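Local structure of sesquisabinene B synthase 2 (Santalum album, 6A2A) at residues 215-220 with 498-503; 450-455 with 526-531; 456-461 with 494-499; 476-481 with 490-495. The protein probably converts farnesyl diphosphate to the sesquiterpene sesquisabinene B, as a magnesium-dependent class I terpene synthase. All blocks are in the same frame, centred on the assembly; numbering follows the deposited sequence.

Interaction 1 (215-220 with 498-503)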
loop_
_atom_site.group_PDB
_atom_site.type_symbol
_atom_site.label_atom_id
_atom_site.label_comp_id
_atom_site.label_asym_id
_atom_site.label_seq_id
_atom_site.Cartn_x
_atom_site.Cartn_y
_atom_site.Cartn_z
ATOM N N LEU A 215 6.545 -36.389 -7.408
ATOM C CA LEU A 215 5.450 -35.537 -7.545
ATOM C C LEU A 215 4.955 -35.034 -6.173
ATOM O O LEU A 215 4.552 -33.875 -6.042
ATOM C CB LEU A 215 4.320 -36.278 -8.286
ATOM C CG LEU A 215 3.047 -35.496 -8.511
ATOM C CD1 LEU A 215 3.312 -34.263 -9.315
ATOM C CD2 LEU A 215 1.979 -36.333 -9.222
ATOM N N HIS A 216 4.974 -35.929 -5.205
ATOM C CA HIS A 216 4.448 -35.641 -3.873
ATOM C C HIS A 216 5.255 -34.500 -3.234
ATOM O O HIS A 216 4.725 -33.836 -2.347
ATOM C CB HIS A 216 4.534 -36.901 -3.005
ATOM C CG HIS A 216 3.810 -36.799 -1.701
ATOM N ND1 HIS A 216 2.489 -36.446 -1.625
ATOM C CD2 HIS A 216 4.201 -37.115 -0.439
ATOM C CE1 HIS A 216 2.090 -36.512 -0.345
ATOM N NE2 HIS A 216 3.089 -36.966 0.386
ATOM N N TRP A 217 6.520 -34.341 -3.610
ATOM C CA TRP A 217 7.435 -33.333 -2.995
ATOM C C TRP A 217 7.484 -32.024 -3.818
ATOM O O TRP A 217 8.176 -31.084 -3.430
ATOM C CB TRP A 217 8.818 -33.959 -2.843
ATOM C CG TRP A 217 8.906 -35.007 -1.775
ATOM C CD1 TRP A 217 7.879 -35.537 -1.046
ATOM C CD2 TRP A 217 10.095 -35.654 -1.336
ATOM N NE1 TRP A 217 8.352 -36.496 -0.193
ATOM C CE2 TRP A 217 9.718 -36.542 -0.303
ATOM C CE3 TRP A 217 11.442 -35.538 -1.654
ATOM C CZ2 TRP A 217 10.650 -37.315 0.344
ATOM C CZ3 TRP A 217 12.365 -36.278 -0.977
ATOM C CH2 TRP A 217 11.970 -37.209 -0.029
ATOM N N ARG A 218 6.767 -31.917 -4.919
ATOM C CA ARG A 218 6.822 -30.738 -5.773
ATOM C C ARG A 218 5.685 -29.785 -5.440
ATOM O O ARG A 218 4.611 -30.190 -4.951
ATOM C CB ARG A 218 6.812 -31.164 -7.260
ATOM C CG ARG A 218 8.103 -31.829 -7.698
ATOM C CD ARG A 218 8.090 -32.310 -9.181
ATOM N NE ARG A 218 9.396 -32.712 -9.619
ATOM C CZ ARG A 218 10.345 -31.871 -10.056
ATOM N NH1 ARG A 218 10.155 -30.560 -10.008
ATOM N NH2 ARG A 218 11.490 -32.359 -10.475
ATOM N N THR A 219 5.849 -28.544 -5.821
ATOM C CA THR A 219 4.829 -27.562 -5.667
ATOM C C THR A 219 3.742 -27.773 -6.699
ATOM O O THR A 219 3.974 -28.343 -7.793
ATOM C CB THR A 219 5.289 -26.110 -5.787
ATOM O OG1 THR A 219 5.545 -25.756 -7.149
ATOM C CG2 THR A 219 6.508 -25.781 -4.932
ATOM N N ILE A 220 2.579 -27.346 -6.341
ATOM C CA ILE A 220 1.425 -27.443 -7.322
ATOM C C ILE A 220 1.658 -26.502 -8.508
ATOM O O ILE A 220 1.576 -26.940 -9.644
ATOM C CB ILE A 220 0.070 -27.156 -6.680
ATOM C CG1 ILE A 220 -0.194 -28.172 -5.575
ATOM C CG2 ILE A 220 -1.049 -27.227 -7.702
ATOM C CD1 ILE A 220 -1.310 -27.754 -4.613
ATOM N N GLY A 498 17.504 -39.435 5.277
ATOM C CA GLY A 498 16.626 -40.317 5.905
ATOM C C GLY A 498 15.666 -39.619 6.840
ATOM O O GLY A 498 14.506 -40.038 7.015
ATOM N N LEU A 499 16.135 -38.544 7.464
ATOM C CA LEU A 499 15.247 -37.806 8.317
ATOM C C LEU A 499 14.158 -37.129 7.504
ATOM O O LEU A 499 13.027 -36.982 8.009
ATOM C CB LEU A 499 16.049 -36.773 9.104
ATOM C CG LEU A 499 16.963 -37.340 10.177
ATOM C CD1 LEU A 499 17.653 -36.203 10.930
ATOM C CD2 LEU A 499 16.202 -38.244 11.140
ATOM N N VAL A 500 14.491 -36.652 6.309
ATOM C CA VAL A 500 13.484 -36.039 5.464
ATOM C C VAL A 500 12.394 -37.064 5.181
ATOM O O VAL A 500 11.213 -36.749 5.216
ATOM C CB VAL A 500 14.112 -35.519 4.182
ATOM C CG1 VAL A 500 13.086 -35.204 3.123
ATOM C CG2 VAL A 500 15.032 -34.352 4.492
ATOM N N ARG A 501 12.815 -38.305 4.833
ATOM C CA ARG A 501 11.791 -39.303 4.498
ATOM C C ARG A 501 10.925 -39.637 5.718
ATOM O O ARG A 501 9.708 -39.733 5.616
ATOM C CB ARG A 501 12.417 -40.579 3.929
ATOM C CG ARG A 501 13.087 -40.323 2.586
ATOM C CD ARG A 501 13.532 -41.609 1.867
ATOM N NE ARG A 501 14.471 -42.333 2.675
ATOM C CZ ARG A 501 15.797 -42.192 2.611
ATOM N NH1 ARG A 501 16.353 -41.353 1.760
ATOM N NH2 ARG A 501 16.571 -42.916 3.399
ATOM N N MET A 502 11.566 -39.741 6.872
ATOM C CA MET A 502 10.831 -40.015 8.140
ATOM C C MET A 502 9.799 -38.922 8.440
ATOM O O MET A 502 8.666 -39.189 8.784
ATOM C CB MET A 502 11.835 -40.125 9.292
ATOM C CG MET A 502 11.182 -40.393 10.647
ATOM S SD MET A 502 10.715 -38.933 11.646
ATOM C CE MET A 502 12.347 -38.252 11.882
ATOM N N TRP A 503 10.203 -37.653 8.411
ATOM C CA TRP A 503 9.258 -36.586 8.783
ATOM C C TRP A 503 8.139 -36.463 7.757
ATOM O O TRP A 503 7.019 -36.185 8.108
ATOM C CB TRP A 503 10.006 -35.268 8.994
ATOM C CG TRP A 503 10.755 -35.133 10.279
ATOM C CD1 TRP A 503 12.099 -35.041 10.457
ATOM C CD2 TRP A 503 10.174 -35.059 11.590
ATOM N NE1 TRP A 503 12.410 -34.955 11.801
ATOM C CE2 TRP A 503 11.245 -34.952 12.506
ATOM C CE3 TRP A 503 8.870 -35.137 12.064
ATOM C CZ2 TRP A 503 11.028 -34.874 13.875
ATOM C CZ3 TRP A 503 8.666 -35.119 13.429
ATOM C CH2 TRP A 503 9.724 -34.936 14.291
#
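Trp217 of the connection 215-220 reaches helix 489-510, where it meets Val500 and Arg501. The connection starts with a 3-10 turn at 215-217. Leu215 O closes it by accepting a bond from Arg218 N. His216 makes no contact across but is bonded through NE2 to Asn508 OD1 and through its carbonyl O to Arg530 NE.

Trp217 makes the whole contact from this side. CA of Trp217 is 10.5 Å from CA of Arg501, so the indole has to bridge the distance. Its CG stands anti to the carbonyl carbon (chi1 -72°), and the six-membered ring leads toward the helix. CH2 of Trp217 is 3.9 Å from CG1 of Val500, which comes at the ring obliquely. CG of Arg501 sits at the ring edge, near its plane, 4.2 Å from Trp217 CH2. The guanidinium of Arg501 turns back over Gly498 CA instead. The indole also stacks with Trp504 and His533 and meets Phe171 edge-to-face.

Further on, Thr219 is the N-cap of helix 220-232, with OG1 bonded to Tyr222 N.

An aromatic residue of the connection between helices 201-212 and 220-232 thus rests on a helix of the metal-binding domain, consistent with the two-domain alpha-helical fold of plant terpene synthases.

Interaction 2 (450-455 with 526-531); sequences RASCIL and VNVVRG
Ser452 and Leu455 pack on Val528 and Val529 in a buried contact between two nearly parallel helices, 447-462 and 521-535. Both belong to the alpha-helical bundle of the class I terpene synthase fold. The axes of the two short segments come within 9.0 Å at an angle of 11°. CA of Ser452 and CA of Val529 are 6.2 Å apart, a close approach consistent with the small serine side chain.

OG of Ser452 stands anti to its backbone N (chi1 178°), which sends it across to the valines. It lies 3.2 Å from CG2 of Val528 and also touches CG2 of Val529. Its polar need is met elsewhere, by a hydrogen bond with Thr525 O, three residues before Val528. Val529 forks between two partners. CG2 faces Ser452, while CG1 lies 3.9 Å from CB of Leu455. The leucine and valine chains cross obliquely, and CD1 of Leu455 also reaches both valine methyls. Trp503 of helix 489-510 touches Leu455 as well.

Away from this interface, Arg530 NH1 donates to Asn527 OD1 at 3.0 Å. The bond is nearly straight (171°). The oxygen lies in the guanidinium plane, and CG1 of Val526 sits over the centre of one guanidinium face.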
loop_
_atom_site.group_PDB
_atom_site.type_symbol
_atom_site.label_atom_id
_atom_site.label_comp_id
_atom_site.label_asym_id
_atom_site.label_seq_id
_atom_site.Cartn_x
_atom_site.Cartn_y
_atom_site.Cartn_z
ATOM N N ARG A 450 5.406 -29.145 13.660
ATOM C CA ARG A 450 6.826 -29.392 13.984
ATOM C C ARG A 450 7.496 -30.113 12.804
ATOM O O ARG A 450 8.565 -29.748 12.460
ATOM C CB ARG A 450 6.928 -30.235 15.252
ATOM C CG ARG A 450 8.315 -30.291 15.861
ATOM C CD ARG A 450 8.413 -31.301 16.985
ATOM N NE ARG A 450 9.678 -31.239 17.672
ATOM C CZ ARG A 450 10.392 -32.264 18.112
ATOM N NH1 ARG A 450 11.593 -32.028 18.598
ATOM N NH2 ARG A 450 9.930 -33.502 18.090
ATOM N N ALA A 451 6.838 -31.113 12.267
ATOM C CA ALA A 451 7.368 -31.889 11.128
ATOM C C ALA A 451 7.642 -30.943 9.951
ATOM O O ALA A 451 8.709 -30.997 9.388
ATOM C CB ALA A 451 6.386 -32.972 10.770
ATOM N N SER A 452 6.692 -30.109 9.628
ATOM C CA SER A 452 6.833 -29.138 8.519
ATOM C C SER A 452 8.024 -28.208 8.767
ATOM O O SER A 452 8.837 -28.082 7.897
ATOM C CB SER A 452 5.572 -28.370 8.322
ATOM O OG SER A 452 5.701 -27.421 7.307
ATOM N N CYS A 453 8.124 -27.610 9.933
ATOM C CA CYS A 453 9.255 -26.684 10.181
ATOM C C CYS A 453 10.582 -27.446 10.164
ATOM O O CYS A 453 11.503 -26.933 9.621
ATOM C CB CYS A 453 9.070 -25.935 11.493
ATOM S SG CYS A 453 7.529 -24.993 11.507
ATOM N N ILE A 454 10.662 -28.607 10.767
ATOM C CA ILE A 454 11.951 -29.339 10.726
ATOM C C ILE A 454 12.273 -29.674 9.264
ATOM O O ILE A 454 13.397 -29.491 8.876
ATOM C CB ILE A 454 11.920 -30.592 11.618
ATOM C CG1 ILE A 454 11.800 -30.200 13.085
ATOM C CG2 ILE A 454 13.159 -31.421 11.384
ATOM C CD1 ILE A 454 11.741 -31.364 14.027
ATOM N N LEU A 455 11.289 -30.149 8.525
ATOM C CA LEU A 455 11.536 -30.463 7.098
ATOM C C LEU A 455 12.106 -29.256 6.348
ATOM O O LEU A 455 13.130 -29.379 5.630
ATOM C CB LEU A 455 10.232 -30.963 6.465
ATOM C CG LEU A 455 9.966 -32.447 6.706
ATOM C CD1 LEU A 455 8.519 -32.780 6.416
ATOM C CD2 LEU A 455 10.915 -33.294 5.860
ATOM N N VAL A 526 1.857 -28.440 4.347
ATOM C CA VAL A 526 2.492 -29.345 3.461
ATOM C C VAL A 526 3.228 -28.564 2.355
ATOM O O VAL A 526 4.331 -28.951 2.022
ATOM C CB VAL A 526 1.522 -30.371 2.862
ATOM C CG1 VAL A 526 2.301 -31.298 1.925
ATOM C CG2 VAL A 526 0.840 -31.169 3.971
ATOM N N ASN A 527 2.620 -27.551 1.816
ATOM C CA ASN A 527 3.107 -26.900 0.609
ATOM C C ASN A 527 4.373 -26.108 0.945
ATOM O O ASN A 527 5.178 -25.945 0.056
ATOM C CB ASN A 527 2.005 -26.086 -0.045
ATOM C CG ASN A 527 1.043 -26.976 -0.797
ATOM O OD1 ASN A 527 1.494 -27.917 -1.430
ATOM N ND2 ASN A 527 -0.239 -26.696 -0.718
ATOM N N VAL A 528 4.551 -25.603 2.197
ATOM C CA VAL A 528 5.878 -24.962 2.493
ATOM C C VAL A 528 7.011 -25.962 2.318
ATOM O O VAL A 528 8.122 -25.590 1.967
ATOM C CB VAL A 528 5.973 -24.241 3.862
ATOM C CG1 VAL A 528 5.031 -23.081 3.927
ATOM C CG2 VAL A 528 5.742 -25.155 5.039
ATOM N N VAL A 529 6.783 -27.232 2.635
ATOM C CA VAL A 529 7.796 -28.226 2.484
ATOM C C VAL A 529 8.144 -28.399 0.995
ATOM O O VAL A 529 9.320 -28.455 0.610
ATOM C CB VAL A 529 7.398 -29.560 3.129
ATOM C CG1 VAL A 529 8.506 -30.571 2.961
ATOM C CG2 VAL A 529 7.035 -29.386 4.625
ATOM N N ARG A 530 7.095 -28.516 0.211
ATOM C CA ARG A 530 7.270 -28.666 -1.265
ATOM C C ARG A 530 8.044 -27.466 -1.816
ATOM O O ARG A 530 8.963 -27.649 -2.644
ATOM C CB ARG A 530 5.893 -28.810 -1.899
ATOM C CG ARG A 530 5.232 -30.145 -1.619
ATOM C CD ARG A 530 3.736 -30.095 -1.875
ATOM N NE ARG A 530 3.231 -31.461 -1.801
ATOM C CZ ARG A 530 1.939 -31.786 -1.745
ATOM N NH1 ARG A 530 0.993 -30.846 -1.666
ATOM N NH2 ARG A 530 1.595 -33.078 -1.752
ATOM N N GLY A 531 7.687 -26.265 -1.356
ATOM C CA GLY A 531 8.460 -25.066 -1.726
ATOM C C GLY A 531 9.932 -25.230 -1.404
ATOM O O GLY A 531 10.776 -24.843 -2.211
#

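Interaction 3 (456-461 with 494-499)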
loop_
_atom_site.group_PDB
_atom_site.type_symbol
_atom_site.label_atom_id
_atom_site.label_comp_id
_atom_site.label_asym_id
_atom_site.label_seq_id
_atom_site.Cartn_x
_atom_site.Cartn_y
_atom_site.Cartn_z
ATOM N N CYS A 456 11.500 -28.077 6.509
ATOM C CA CYS A 456 11.959 -26.905 5.766
ATOM C C CYS A 456 13.432 -26.606 6.094
ATOM O O CYS A 456 14.256 -26.287 5.200
ATOM C CB CYS A 456 11.057 -25.707 6.060
ATOM S SG CYS A 456 9.399 -25.865 5.356
ATOM N N ARG A 457 13.781 -26.730 7.391
ATOM C CA ARG A 457 15.141 -26.519 7.845
ATOM C C ARG A 457 16.097 -27.573 7.280
ATOM O O ARG A 457 17.107 -27.206 6.665
ATOM C CB ARG A 457 15.218 -26.492 9.375
ATOM C CG ARG A 457 16.625 -26.555 9.929
ATOM C CD ARG A 457 17.674 -25.610 9.458
ATOM N NE ARG A 457 17.350 -24.200 9.693
ATOM C CZ ARG A 457 17.979 -23.168 9.185
ATOM N NH1 ARG A 457 18.870 -23.318 8.211
ATOM N NH2 ARG A 457 17.636 -21.946 9.594
ATOM N N ILE A 458 15.793 -28.839 7.393
ATOM C CA ILE A 458 16.727 -29.848 6.931
ATOM C C ILE A 458 16.860 -29.807 5.405
ATOM O O ILE A 458 17.993 -29.965 4.853
ATOM C CB ILE A 458 16.316 -31.236 7.425
ATOM C CG1 ILE A 458 16.584 -31.342 8.926
ATOM C CG2 ILE A 458 17.043 -32.286 6.617
ATOM C CD1 ILE A 458 16.104 -32.658 9.516
ATOM N N ILE A 459 15.766 -29.552 4.718
ATOM C CA ILE A 459 15.804 -29.470 3.272
ATOM C C ILE A 459 16.721 -28.319 2.819
ATOM O O ILE A 459 17.531 -28.479 1.973
ATOM C CB ILE A 459 14.406 -29.359 2.662
ATOM C CG1 ILE A 459 13.638 -30.635 2.932
ATOM C CG2 ILE A 459 14.517 -29.088 1.186
ATOM C CD1 ILE A 459 12.148 -30.559 2.783
ATOM N N ASN A 460 16.553 -27.161 3.427
ATOM C CA ASN A 460 17.396 -26.023 3.142
ATOM C C ASN A 460 18.864 -26.396 3.374
ATOM O O ASN A 460 19.673 -26.148 2.555
ATOM C CB ASN A 460 17.005 -24.832 3.994
ATOM C CG ASN A 460 17.727 -23.557 3.617
ATOM O OD1 ASN A 460 18.888 -23.461 3.703
ATOM N ND2 ASN A 460 16.987 -22.572 3.257
ATOM N N ASP A 461 19.165 -27.032 4.499
ATOM C CA ASP A 461 20.532 -27.407 4.809
ATOM C C ASP A 461 21.147 -28.397 3.797
ATOM O O ASP A 461 22.299 -28.370 3.540
ATOM C CB ASP A 461 20.658 -27.957 6.229
ATOM C CG ASP A 461 20.486 -26.894 7.321
ATOM O OD1 ASP A 461 20.157 -25.766 7.029
ATOM O OD2 ASP A 461 20.669 -27.244 8.466
ATOM N N GLU A 494 23.440 -38.954 4.006
ATOM C CA GLU A 494 22.475 -40.054 3.912
ATOM C C GLU A 494 21.576 -40.078 5.145
ATOM O O GLU A 494 20.355 -40.321 5.019
ATOM C CB GLU A 494 23.170 -41.402 3.697
ATOM C CG GLU A 494 23.659 -41.566 2.271
ATOM C CD GLU A 494 24.440 -42.831 1.924
ATOM O OE1 GLU A 494 24.957 -43.511 2.854
ATOM O OE2 GLU A 494 24.555 -43.121 0.707
ATOM N N HIS A 495 22.169 -39.847 6.316
ATOM C CA HIS A 495 21.378 -39.779 7.550
ATOM C C HIS A 495 20.324 -38.637 7.461
ATOM O O HIS A 495 19.153 -38.831 7.745
ATOM C CB HIS A 495 22.295 -39.574 8.758
ATOM C CG HIS A 495 21.530 -39.600 10.033
ATOM N ND1 HIS A 495 21.085 -40.779 10.588
ATOM C CD2 HIS A 495 21.059 -38.605 10.814
ATOM C CE1 HIS A 495 20.379 -40.521 11.669
ATOM N NE2 HIS A 495 20.377 -39.193 11.858
ATOM N N ILE A 496 20.745 -37.490 6.980
ATOM C CA ILE A 496 19.822 -36.315 6.951
ATOM C C ILE A 496 18.704 -36.552 5.932
ATOM O O ILE A 496 17.503 -36.310 6.195
ATOM C CB ILE A 496 20.604 -35.010 6.724
ATOM C CG1 ILE A 496 21.698 -34.736 7.774
ATOM C CG2 ILE A 496 19.592 -33.879 6.654
ATOM C CD1 ILE A 496 21.257 -34.837 9.219
ATOM N N GLU A 497 19.064 -37.189 4.812
ATOM C CA GLU A 497 18.113 -37.552 3.808
ATOM C C GLU A 497 17.085 -38.537 4.376
ATOM O O GLU A 497 15.896 -38.485 4.002
ATOM C CB GLU A 497 18.824 -38.109 2.551
ATOM C CG GLU A 497 19.462 -37.032 1.687
ATOM C CD GLU A 497 20.314 -37.555 0.522
ATOM O OE1 GLU A 497 20.510 -38.781 0.440
ATOM O OE2 GLU A 497 20.832 -36.720 -0.280
ATOM N N GLY A 498 17.504 -39.435 5.277
ATOM C CA GLY A 498 16.626 -40.317 5.905
ATOM C C GLY A 498 15.666 -39.619 6.840
ATOM O O GLY A 498 14.506 -40.038 7.015
ATOM N N LEU A 499 16.135 -38.544 7.464
ATOM C CA LEU A 499 15.247 -37.806 8.317
ATOM C C LEU A 499 14.158 -37.129 7.504
ATOM O O LEU A 499 13.027 -36.982 8.009
ATOM C CB LEU A 499 16.049 -36.773 9.104
ATOM C CG LEU A 499 16.963 -37.340 10.177
ATOM C CD1 LEU A 499 17.653 -36.203 10.930
ATOM C CD2 LEU A 499 16.202 -38.244 11.140
#
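Ile458 and Ile496 share one first torsion: in each, CG2 is anti to the backbone N and CG1 anti to the carbonyl carbon (chi1 -72° and -57°). The two CG2 methyls therefore meet between helices 447-462 and 489-510. Their modelled separation is too short for two carbons, so its exact value is doubtful. The CA atoms of Ile458 and Ile496 are 7.2 Å apart.

The other branch of Ile458 is extended and carries CD1 to Leu499. There CD1 of Ile458 lies 4.1 Å from CD1 of Leu499 and equally far from its CB. These two side chains cross at about a right angle. Leu406 of helix 406-416 touches both Ile496 and Leu499. Replacing Ile458 with an alanine would probably open a gap between the helices and leave Ile496 and Leu499 without this partner across the interface.

Next to this apolar contact, helix 447-462 holds a salt bridge of its own. Arg457 NH1 donates to Asp461 OD1 at 3.0 Å, using the syn lone pair of that oxygen. The oxygen lies almost in the guanidinium plane. Asp461 OD2 is bonded to the hydroxyls of Ser477 and Tyr409, so three bonds fix the carboxylate. Arg457 NE bonds to Ala413 O, a backbone carbonyl, so the guanidinium is gripped through two of its nitrogens.

Asn460, next to Asp461 in sequence, is a magnesium ligand in a crystal structure of this protein; the ion is not bound to this chain. The sequence from Asn460 onward fits the NSE/DTE metal-binding motif of class I terpene synthases.

Interaction 4 (476-481 with 490-495)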
loop_
_atom_site.group_PDB
_atom_site.type_symbol
_atom_site.label_atom_id
_atom_site.label_comp_id
_atom_site.label_asym_id
_atom_site.label_seq_id
_atom_site.Cartn_x
_atom_site.Cartn_y
_atom_site.Cartn_z
ATOM N N LYS A 476 25.120 -26.293 10.572
ATOM C CA LYS A 476 24.202 -26.805 9.616
ATOM C C LYS A 476 24.017 -28.309 9.880
ATOM O O LYS A 476 24.876 -28.920 10.468
ATOM C CB LYS A 476 24.756 -26.549 8.206
ATOM C CG LYS A 476 24.858 -25.093 7.783
ATOM C CD LYS A 476 23.539 -24.501 7.364
ATOM C CE LYS A 476 23.595 -23.009 7.086
ATOM N NZ LYS A 476 22.908 -22.229 8.146
ATOM N N SER A 477 22.878 -28.850 9.481
ATOM C CA SER A 477 22.514 -30.228 9.743
ATOM C C SER A 477 23.578 -31.308 9.517
ATOM O O SER A 477 23.882 -32.049 10.385
ATOM C CB SER A 477 21.236 -30.605 8.980
ATOM O OG SER A 477 20.159 -29.796 9.294
ATOM N N ILE A 478 24.092 -31.384 8.315
ATOM C CA ILE A 478 25.071 -32.400 7.997
ATOM C C ILE A 478 26.291 -32.315 8.908
ATOM O O ILE A 478 26.628 -33.259 9.510
ATOM C CB ILE A 478 25.489 -32.359 6.528
ATOM C CG1 ILE A 478 24.299 -32.603 5.623
ATOM C CG2 ILE A 478 26.522 -33.415 6.239
ATOM C CD1 ILE A 478 24.526 -32.227 4.195
ATOM N N GLN A 479 26.885 -31.142 9.022
ATOM C CA GLN A 479 28.058 -30.948 9.839
ATOM C C GLN A 479 27.803 -31.270 11.285
ATOM O O GLN A 479 28.611 -31.884 11.912
ATOM C CB GLN A 479 28.665 -29.557 9.681
ATOM C CG GLN A 479 30.037 -29.394 10.308
ATOM C CD GLN A 479 31.104 -30.281 9.707
ATOM O OE1 GLN A 479 31.295 -30.308 8.522
ATOM N NE2 GLN A 479 31.779 -31.014 10.539
ATOM N N CYS A 480 26.654 -30.880 11.796
ATOM C CA CYS A 480 26.313 -31.194 13.161
ATOM C C CYS A 480 26.304 -32.696 13.399
ATOM O O CYS A 480 26.762 -33.145 14.391
ATOM C CB CYS A 480 24.938 -30.655 13.532
ATOM S SG CYS A 480 24.900 -28.933 13.857
ATOM N N TYR A 481 25.711 -33.437 12.494
ATOM C CA TYR A 481 25.657 -34.870 12.609
ATOM C C TYR A 481 27.046 -35.466 12.429
ATOM O O TYR A 481 27.400 -36.360 13.119
ATOM C CB TYR A 481 24.687 -35.485 11.639
ATOM C CG TYR A 481 24.537 -36.958 11.841
ATOM C CD1 TYR A 481 23.780 -37.452 12.853
ATOM C CD2 TYR A 481 25.179 -37.843 11.024
ATOM C CE1 TYR A 481 23.652 -38.795 13.046
ATOM C CE2 TYR A 481 25.063 -39.191 11.207
ATOM C CZ TYR A 481 24.298 -39.659 12.214
ATOM O OH TYR A 481 24.182 -40.982 12.382
ATOM N N GLU A 490 29.392 -38.117 3.442
ATOM C CA GLU A 490 28.426 -38.940 2.735
ATOM C C GLU A 490 27.458 -39.683 3.648
ATOM O O GLU A 490 26.294 -39.761 3.383
ATOM C CB GLU A 490 29.140 -39.928 1.824
ATOM C CG GLU A 490 30.107 -39.254 0.883
ATOM C CD GLU A 490 31.351 -38.691 1.561
ATOM O OE1 GLU A 490 31.946 -39.352 2.410
ATOM O OE2 GLU A 490 31.742 -37.575 1.233
ATOM N N VAL A 491 27.973 -40.227 4.731
ATOM C CA VAL A 491 27.161 -40.966 5.659
ATOM C C VAL A 491 26.210 -40.014 6.341
ATOM O O VAL A 491 25.071 -40.335 6.552
ATOM C CB VAL A 491 28.016 -41.660 6.707
ATOM C CG1 VAL A 491 27.204 -42.076 7.894
ATOM C CG2 VAL A 491 28.686 -42.871 6.106
ATOM N N ALA A 492 26.704 -38.842 6.691
ATOM C CA ALA A 492 25.889 -37.856 7.347
ATOM C C ALA A 492 24.786 -37.308 6.435
ATOM O O ALA A 492 23.703 -37.102 6.867
ATOM C CB ALA A 492 26.748 -36.760 7.884
ATOM N N ARG A 493 25.088 -37.097 5.166
ATOM C CA ARG A 493 24.109 -36.639 4.221
ATOM C C ARG A 493 23.033 -37.697 4.092
ATOM O O ARG A 493 21.883 -37.392 4.067
ATOM C CB ARG A 493 24.742 -36.335 2.865
ATOM C CG ARG A 493 23.777 -35.854 1.806
ATOM C CD ARG A 493 24.409 -35.262 0.554
ATOM N NE ARG A 493 25.123 -34.026 0.791
ATOM C CZ ARG A 493 24.587 -32.828 0.681
ATOM N NH1 ARG A 493 23.356 -32.693 0.315
ATOM N NH2 ARG A 493 25.292 -31.778 0.931
ATOM N N GLU A 494 23.440 -38.954 4.006
ATOM C CA GLU A 494 22.475 -40.054 3.912
ATOM C C GLU A 494 21.576 -40.078 5.145
ATOM O O GLU A 494 20.355 -40.321 5.019
ATOM C CB GLU A 494 23.170 -41.402 3.697
ATOM C CG GLU A 494 23.659 -41.566 2.271
ATOM C CD GLU A 494 24.440 -42.831 1.924
ATOM O OE1 GLU A 494 24.957 -43.511 2.854
ATOM O OE2 GLU A 494 24.555 -43.121 0.707
ATOM N N HIS A 495 22.169 -39.847 6.316
ATOM C CA HIS A 495 21.378 -39.779 7.550
ATOM C C HIS A 495 20.324 -38.637 7.461
ATOM O O HIS A 495 19.153 -38.831 7.745
ATOM C CB HIS A 495 22.295 -39.574 8.758
ATOM C CG HIS A 495 21.530 -39.600 10.033
ATOM N ND1 HIS A 495 21.085 -40.779 10.588
ATOM C CD2 HIS A 495 21.059 -38.605 10.814
ATOM C CE1 HIS A 495 20.379 -40.521 11.669
ATOM N NE2 HIS A 495 20.377 -39.193 11.858
#
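Ile478 and Tyr481 close over Ala492 in the tightly packed part of the contact. CA of Ile478 and CA of Ala492 are only 5.6 Å apart. CB of Ala492 lies 3.7 Å from CG2 of Ile478 and equally far from CD2 of Tyr481, at the edge of the ring. CD1 of Ile478 lies over one face of the Arg493 guanidinium, 3.4 Å from its NH2. That guanidinium is held by Leu462 O, bonded to NH1, and by a cation-pi contact with Tyr538.

Helices 477-485 and 489-510 are consecutive in the metal-binding alpha-helical domain, joined by a short connection. Their short segments cross at 118°.

Close packing continues to the partly exposed margin. Tyr481 CG is anti to the backbone N (chi1 -175°), which swings the ring out over His495. The two rings form an offset stack with centroids 4.0 Å apart and planes at 6°. CB of His495 adds a CH-pi contact over the same tyrosine ring. An alanine in place of Tyr481 would probably leave the His495 ring without its stacking partner and free to turn. The loose side is that of Val491 and Glu490, which are both exposed to solvent.

How the interactions relate
Following the chain, 215-220 comes first and is met by 498-503, so interaction 1 closes the longest loop. Interaction 2 opens at 450-455 inside that loop and closes at 526-531 beyond it, so the two cross. Interaction 3 starts next on helix 447-462 and is nested inside interaction 2. Interaction 4 closes the shortest loop and is nested inside both interactions 1 and 2. Helix 489-510 serves three contacts in a row: interaction 4 first, then 3, then 1. Interactions 3 and 4 share Glu494 and His495; interactions 1 and 3 share Gly498 and Leu499. Together they tie helices 447-462, 477-485, 489-510 and 521-535, and interaction 1 adds the connection after helix 201-212.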